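Local coordinates for protein homoserine O-acetyltransferase (Bacillus anthracis str. 'Ames Ancestor', PDB 3I1I) that probably transfers an acetyl group from acetyl-CoA to the hydroxyl of L-homoserine, a step on the way to methionine, at residues 301-304 / 305-308; 128-131 / 132-135; 213-217 / 218-222. One frame throughout, in Å; residues are numbered along the deposited sequence.

In the fold
Along the chain the order is contact 2, contact 3, contact 1. Contacts 1 and 2 belong to the alpha/beta hydrolase core, their centres about 17 Å apart. Contact 2 is the N-cap and first two turns of helix 129-142, which precedes strand 150-154. Contact 1 leads from helix 299-304 into strand 309-313 of the same mixed sheet. Contact 3 starts helix 217-228, one of the helices inserted between strands 174-178 and 309-313. Its centre is about 27 Å from that of contact 2 and about 41 Å from that of contact 1, across the middle of the chain. The three therefore sample the core and a helical insertion that probably forms the lid.

Contact 1 (301-304 / 305-308); sequences EALS and NVEA
A302 O is gripped twice by one residue. N305 reaches it with its backbone N and with its side-chain ND2, each at 3.3 Å from A302 O. Both bonds are weak, but the ND2 bond is fairly straight, at 162° at the hydrogen. The side chain gets there because CG of N305 lies beside its own backbone N (chi1 -65°). This folds the carboxamide back over the last turn of helix 299-304. The same ND2 is also 3.2 Å from E301 O. V306 N gives the stronger backbone bond, to L303 O at 3.0 Å. It sits above the carbonyl plane rather than in it, 59° out. S304 OG lies between its backbone N and carbonyl carbon and turns back to E301 O. The modelled separation of S304 OG and E301 O, 2.5 Å, is very short and its exact value is doubtful. On the apolar side L303 CD2 and V306 CG2 meet loosely, at 4.3 Å. L303 packs on M329 and L332, and V306 on L333, all in helix 324-335. The ammonium of K338 is bonded to S304 O and, more weakly, to L303 O and V306 O, and its positive charge would suit the negative end of the helix dipole. The polar end of E301 turns instead to S297, through OE1. The whole is a helix C-terminal turn that hands the chain on to strand 309-313, a parallel strand of the alpha/beta hydrolase sheet, next to the edge strand 340-342.

Contact 2 (128-131 / 132-135); sequences TFLD and VARM
The backbone runs as the first turns of an alpha helix: A133 N bonds to F129 O, R134 N to L130 O at 2.8 Å and M135 N to D131 O, while the V132 N to T128 O bond is weak. A capping box closes the start. T128 is the N-cap, and its OG1 accepts D131 N at 3.2 Å and, more weakly, L130 N. In return T128 N gives a straight bond to D131 OD2, 3.0 Å long with 166° at the hydrogen. OD2 is met on its anti side, close to the carboxylate plane. The other oxygen, D131 OD1, takes bonds from E20 N and Y17 OH. The carboxylate is thus held from both ends, and its rotation is probably fixed. F129 packs on helix 156-167, near the residues of the probable nucleophile elbow, G153, S155 and G157, without touching them, while V132 and selenomethionine M135 face strand 24-34. On the more open side L130 and R134 meet. R134 bends at chi2 (-124°), and its CG passes 3.2 Å from L130 O. The salt bridge from NE to E20 and the bond from NH1 to Y168 OH probably help fix the guanidinium; NH1 also bonds a glycerol, probably from the crystallisation liquor. L130 has its CG opposite the backbone N (chi1 175°), which carries the branch along the helix toward R134. L130 CD2 is 4.0 Å from R134 NH2, and L130 CD1 lies over the centre of one guanidinium face, 3.9 Å above its plane.

Contact 3 (213-217 / 218-222); sequences EEQPM and KGLQL
The flat carboxamide of Q215 meets L220 through its oxygen, with Q215 OE1 4.3 Å from L220 CD2. Both ends of this amide are tied outside the contact: NE2 bonds D276 OD1 and OE1 accepts A277 N, so the rotation of the group is set. L220 N bonds P216 O at 3.0 Å, the first turn of the helix. Q221 N bonds M217 O at 2.8 Å, and L222 N follows on K218 O at 3.1 Å. L220 CB also rests 3.4 Å from P216 O. CG of L220 is swung opposite its backbone N (chi1 -163°), beside the carbonyl carbon. Q221 CB lies 3.3 Å from M217 O, and its chain runs out extended. Q221 NE2 bonds T268 OG1, selenomethionine M217 packs on Y269 and I272, and K218 packs on L202 of the second subunit. P216 is the N-cap of helix 217-228 and the centre of an inverse gamma turn, which brings Q215 O to 3.0 Å from M217 N. Proline has no side-chain acceptor to cap the new helix. D203 OD2, which accepts G219 N, probably serves in its place, and its negative charge probably complements the positive end of the helix dipole.

Contact 1 (301-304 / 305-308)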
loop_
_atom_site.group_PDB
_atom_site.type_symbol
_atom_site.label_atom_id
_atom_site.label_comp_id
_atom_site.label_asym_id
_atom_site.label_seq_id
_atom_site.Cartn_x
_atom_site.Cartn_y
_atom_site.Cartn_z
ATOM N N GLU A 301 27.632 11.716 15.987
ATOM C CA GLU A 301 28.509 10.806 16.695
ATOM C C GLU A 301 28.794 9.560 15.874
ATOM O O GLU A 301 29.923 9.141 15.804
ATOM C CB GLU A 301 27.986 10.414 18.081
ATOM C CG GLU A 301 29.110 9.748 18.916
ATOM C CD GLU A 301 28.643 8.805 20.013
ATOM O OE1 GLU A 301 27.462 8.902 20.447
ATOM O OE2 GLU A 301 29.505 7.985 20.443
ATOM N N ALA A 302 27.784 8.971 15.249
ATOM C CA ALA A 302 27.989 7.764 14.456
ATOM C C ALA A 302 29.066 8.055 13.401
ATOM O O ALA A 302 30.000 7.287 13.227
ATOM C CB ALA A 302 26.668 7.286 13.807
ATOM N N LEU A 303 28.965 9.204 12.752
ATOM C CA LEU A 303 29.849 9.535 11.658
ATOM C C LEU A 303 31.253 9.906 12.105
ATOM O O LEU A 303 32.196 9.748 11.345
ATOM C CB LEU A 303 29.238 10.656 10.833
ATOM C CG LEU A 303 27.982 10.295 10.039
ATOM C CD1 LEU A 303 27.258 11.563 9.553
ATOM C CD2 LEU A 303 28.384 9.367 8.856
ATOM N N SER A 304 31.398 10.399 13.338
ATOM C CA SER A 304 32.719 10.677 13.916
ATOM C C SER A 304 33.679 9.478 13.809
ATOM O O SER A 304 34.885 9.634 13.739
ATOM C CB SER A 304 32.566 11.113 15.394
ATOM O OG SER A 304 32.201 10.005 16.228
ATOM N N ASN A 305 33.131 8.274 13.822
ATOM C CA ASN A 305 33.951 7.063 13.797
ATOM C C ASN A 305 34.484 6.716 12.387
ATOM O O ASN A 305 35.470 6.000 12.258
ATOM C CB ASN A 305 33.131 5.884 14.317
ATOM C CG ASN A 305 32.750 6.020 15.782
ATOM O OD1 ASN A 305 33.566 5.744 16.647
ATOM N ND2 ASN A 305 31.497 6.405 16.068
ATOM N N VAL A 306 33.808 7.180 11.344
ATOM C CA VAL A 306 34.199 6.872 9.979
ATOM C C VAL A 306 35.585 7.455 9.693
ATOM O O VAL A 306 35.830 8.608 9.975
ATOM C CB VAL A 306 33.171 7.427 8.953
ATOM C CG1 VAL A 306 33.674 7.308 7.521
ATOM C CG2 VAL A 306 31.787 6.705 9.146
ATOM N N GLU A 307 36.488 6.633 9.159
ATOM C CA GLU A 307 37.811 7.115 8.727
ATOM C C GLU A 307 38.063 6.827 7.231
ATOM O O GLU A 307 39.078 7.231 6.701
ATOM C CB GLU A 307 38.937 6.522 9.595
ATOM C CG GLU A 307 38.761 6.728 11.138
ATOM C CD GLU A 307 38.727 8.223 11.602
ATOM O OE1 GLU A 307 39.303 9.059 10.910
ATOM O OE2 GLU A 307 38.147 8.561 12.682
ATOM N N ALA A 308 37.137 6.151 6.563
ATOM C CA ALA A 308 37.259 5.875 5.125
ATOM C C ALA A 308 37.117 7.178 4.336
ATOM O O ALA A 308 36.476 8.119 4.792
ATOM C CB ALA A 308 36.197 4.910 4.692
#

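Contact 2 (128-131 / 132-135)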
loop_
_atom_site.group_PDB
_atom_site.type_symbol
_atom_site.label_atom_id
_atom_site.label_comp_id
_atom_site.label_asym_id
_atom_site.label_seq_id
_atom_site.Cartn_x
_atom_site.Cartn_y
_atom_site.Cartn_z
ATOM N N THR A 128 19.264 -6.533 11.309
ATOM C CA THR A 128 19.594 -5.261 10.722
ATOM C C THR A 128 20.738 -5.433 9.732
ATOM O O THR A 128 21.354 -6.496 9.632
ATOM C CB THR A 128 20.081 -4.292 11.787
ATOM O OG1 THR A 128 21.371 -4.717 12.281
ATOM C CG2 THR A 128 19.065 -4.221 12.911
ATOM N N PHE A 129 21.037 -4.377 9.004
ATOM C CA PHE A 129 22.140 -4.418 8.067
ATOM C C PHE A 129 23.462 -4.364 8.760
ATOM O O PHE A 129 24.477 -4.663 8.165
ATOM C CB PHE A 129 21.984 -3.348 6.975
ATOM C CG PHE A 129 20.807 -3.637 6.054
ATOM C CD1 PHE A 129 20.767 -4.827 5.312
ATOM C CD2 PHE A 129 19.726 -2.777 5.982
ATOM C CE1 PHE A 129 19.677 -5.142 4.512
ATOM C CE2 PHE A 129 18.631 -3.095 5.178
ATOM C CZ PHE A 129 18.607 -4.291 4.450
ATOM N N LEU A 130 23.459 -4.037 10.049
ATOM C CA LEU A 130 24.667 -4.196 10.845
ATOM C C LEU A 130 24.951 -5.694 11.087
ATOM O O LEU A 130 26.122 -6.123 11.011
ATOM C CB LEU A 130 24.592 -3.410 12.122
ATOM C CG LEU A 130 25.748 -3.578 13.106
ATOM C CD1 LEU A 130 27.100 -3.424 12.425
ATOM C CD2 LEU A 130 25.539 -2.559 14.279
ATOM N N ASP A 131 23.903 -6.491 11.309
ATOM C CA ASP A 131 24.086 -7.955 11.422
ATOM C C ASP A 131 24.750 -8.527 10.184
ATOM O O ASP A 131 25.667 -9.337 10.305
ATOM C CB ASP A 131 22.780 -8.667 11.667
ATOM C CG ASP A 131 22.249 -8.429 13.067
ATOM O OD1 ASP A 131 23.023 -8.673 14.008
ATOM O OD2 ASP A 131 21.081 -7.995 13.236
ATOM N N VAL A 132 24.351 -8.042 9.002
ATOM C CA VAL A 132 24.941 -8.506 7.767
ATOM C C VAL A 132 26.448 -8.115 7.667
ATOM O O VAL A 132 27.289 -8.935 7.270
ATOM C CB VAL A 132 24.128 -8.059 6.524
ATOM C CG1 VAL A 132 24.897 -8.355 5.236
ATOM C CG2 VAL A 132 22.696 -8.729 6.524
ATOM N N ALA A 133 26.767 -6.890 8.056
ATOM C CA ALA A 133 28.126 -6.400 8.079
ATOM C C ALA A 133 28.975 -7.243 9.081
ATOM O O ALA A 133 30.114 -7.593 8.785
ATOM C CB ALA A 133 28.132 -4.898 8.448
ATOM N N ARG A 134 28.420 -7.599 10.237
ATOM C CA ARG A 134 29.182 -8.409 11.196
ATOM C C ARG A 134 29.481 -9.810 10.641
ATOM O O ARG A 134 30.589 -10.311 10.800
ATOM C CB ARG A 134 28.481 -8.522 12.543
ATOM C CG ARG A 134 28.149 -7.151 13.194
ATOM C CD ARG A 134 28.762 -7.084 14.553
ATOM N NE ARG A 134 28.422 -5.887 15.342
ATOM C CZ ARG A 134 29.209 -4.813 15.492
ATOM N NH1 ARG A 134 30.404 -4.707 14.875
ATOM N NH2 ARG A 134 28.782 -3.823 16.263
HETATM N N MSE A 135 28.515 -10.411 9.950
HETATM C CA MSE A 135 28.755 -11.688 9.343
HETATM C C MSE A 135 29.797 -11.596 8.240
HETATM O O MSE A 135 30.728 -12.373 8.238
HETATM C CB MSE A 135 27.478 -12.280 8.813
HETATM C CG MSE A 135 26.622 -12.834 9.923
HETATM SE SE MSE A 135 24.852 -13.231 9.228
HETATM C CE MSE A 135 25.385 -14.448 7.769
#

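Contact 3 (213-217 / 218-222)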
loop_
_atom_site.group_PDB
_atom_site.type_symbol
_atom_site.label_atom_id
_atom_site.label_comp_id
_atom_site.label_asym_id
_atom_site.label_seq_id
_atom_site.Cartn_x
_atom_site.Cartn_y
_atom_site.Cartn_z
ATOM N N GLU A 213 4.295 -23.832 1.644
ATOM C CA GLU A 213 4.679 -23.710 0.236
ATOM C C GLU A 213 3.714 -22.835 -0.547
ATOM O O GLU A 213 4.008 -22.452 -1.675
ATOM C CB GLU A 213 4.777 -25.102 -0.420
ATOM C CG GLU A 213 5.913 -26.018 0.146
ATOM C CD GLU A 213 7.228 -25.266 0.381
ATOM O OE1 GLU A 213 7.736 -24.638 -0.591
ATOM O OE2 GLU A 213 7.750 -25.300 1.536
ATOM N N GLU A 214 2.579 -22.506 0.053
ATOM C CA GLU A 214 1.600 -21.634 -0.598
ATOM C C GLU A 214 1.699 -20.170 -0.163
ATOM O O GLU A 214 1.061 -19.738 0.804
ATOM C CB GLU A 214 0.202 -22.177 -0.383
ATOM C CG GLU A 214 -0.144 -23.198 -1.445
ATOM C CD GLU A 214 -1.267 -24.102 -1.028
ATOM O OE1 GLU A 214 -2.281 -24.124 -1.758
ATOM O OE2 GLU A 214 -1.133 -24.774 0.033
ATOM N N GLN A 215 2.499 -19.424 -0.915
ATOM C CA GLN A 215 2.805 -18.026 -0.612
ATOM C C GLN A 215 1.545 -17.198 -0.665
ATOM O O GLN A 215 0.715 -17.458 -1.493
ATOM C CB GLN A 215 3.806 -17.470 -1.632
ATOM C CG GLN A 215 5.197 -18.137 -1.582
ATOM C CD GLN A 215 6.001 -17.762 -0.355
ATOM O OE1 GLN A 215 5.727 -16.754 0.310
ATOM N NE2 GLN A 215 7.022 -18.556 -0.057
ATOM N N PRO A 216 1.411 -16.187 0.219
ATOM C CA PRO A 216 0.296 -15.234 0.126
ATOM C C PRO A 216 0.506 -14.237 -1.006
ATOM O O PRO A 216 0.952 -13.121 -0.785
ATOM C CB PRO A 216 0.312 -14.552 1.488
ATOM C CG PRO A 216 1.720 -14.590 1.904
ATOM C CD PRO A 216 2.302 -15.869 1.344
HETATM N N MSE A 217 0.175 -14.653 -2.214
HETATM C CA MSE A 217 0.474 -13.888 -3.425
HETATM C C MSE A 217 -0.218 -12.518 -3.519
HETATM O O MSE A 217 0.367 -11.563 -4.035
HETATM C CB MSE A 217 0.136 -14.726 -4.673
HETATM C CG MSE A 217 0.926 -16.039 -4.769
HETATM SE SE MSE A 217 2.866 -15.738 -4.875
HETATM C CE MSE A 217 2.973 -15.067 -6.735
ATOM N N LYS A 218 -1.446 -12.390 -3.035
ATOM C CA LYS A 218 -2.106 -11.074 -3.096
ATOM C C LYS A 218 -1.374 -10.065 -2.238
ATOM O O LYS A 218 -1.000 -8.993 -2.700
ATOM C CB LYS A 218 -3.561 -11.132 -2.672
ATOM C CG LYS A 218 -4.413 -11.933 -3.604
ATOM C CD LYS A 218 -5.875 -12.013 -3.108
ATOM C CE LYS A 218 -6.722 -12.966 -3.940
ATOM N NZ LYS A 218 -8.169 -12.897 -3.503
ATOM N N GLY A 219 -1.128 -10.418 -0.991
ATOM C CA GLY A 219 -0.362 -9.543 -0.119
ATOM C C GLY A 219 1.027 -9.243 -0.664
ATOM O O GLY A 219 1.485 -8.100 -0.611
ATOM N N LEU A 220 1.686 -10.254 -1.219
ATOM C CA LEU A 220 3.062 -10.083 -1.666
ATOM C C LEU A 220 3.123 -9.207 -2.907
ATOM O O LEU A 220 3.995 -8.335 -3.013
ATOM C CB LEU A 220 3.676 -11.450 -1.924
ATOM C CG LEU A 220 5.170 -11.668 -2.027
ATOM C CD1 LEU A 220 5.983 -10.972 -0.883
ATOM C CD2 LEU A 220 5.412 -13.207 -2.074
ATOM N N GLN A 221 2.192 -9.413 -3.836
ATOM C CA GLN A 221 2.149 -8.589 -5.024
ATOM C C GLN A 221 1.912 -7.119 -4.672
ATOM O O GLN A 221 2.481 -6.224 -5.270
ATOM C CB GLN A 221 1.072 -9.057 -6.022
ATOM C CG GLN A 221 0.881 -8.055 -7.216
ATOM C CD GLN A 221 0.204 -8.659 -8.427
ATOM O OE1 GLN A 221 -0.615 -9.569 -8.303
ATOM N NE2 GLN A 221 0.529 -8.137 -9.623
ATOM N N LEU A 222 1.042 -6.883 -3.716
ATOM C CA LEU A 222 0.781 -5.525 -3.240
ATOM C C LEU A 222 2.054 -4.919 -2.627
ATOM O O LEU A 222 2.450 -3.803 -2.962
ATOM C CB LEU A 222 -0.393 -5.575 -2.256
ATOM C CG LEU A 222 -1.047 -4.296 -1.786
ATOM C CD1 LEU A 222 -1.204 -3.255 -2.905
ATOM C CD2 LEU A 222 -2.413 -4.688 -1.174
#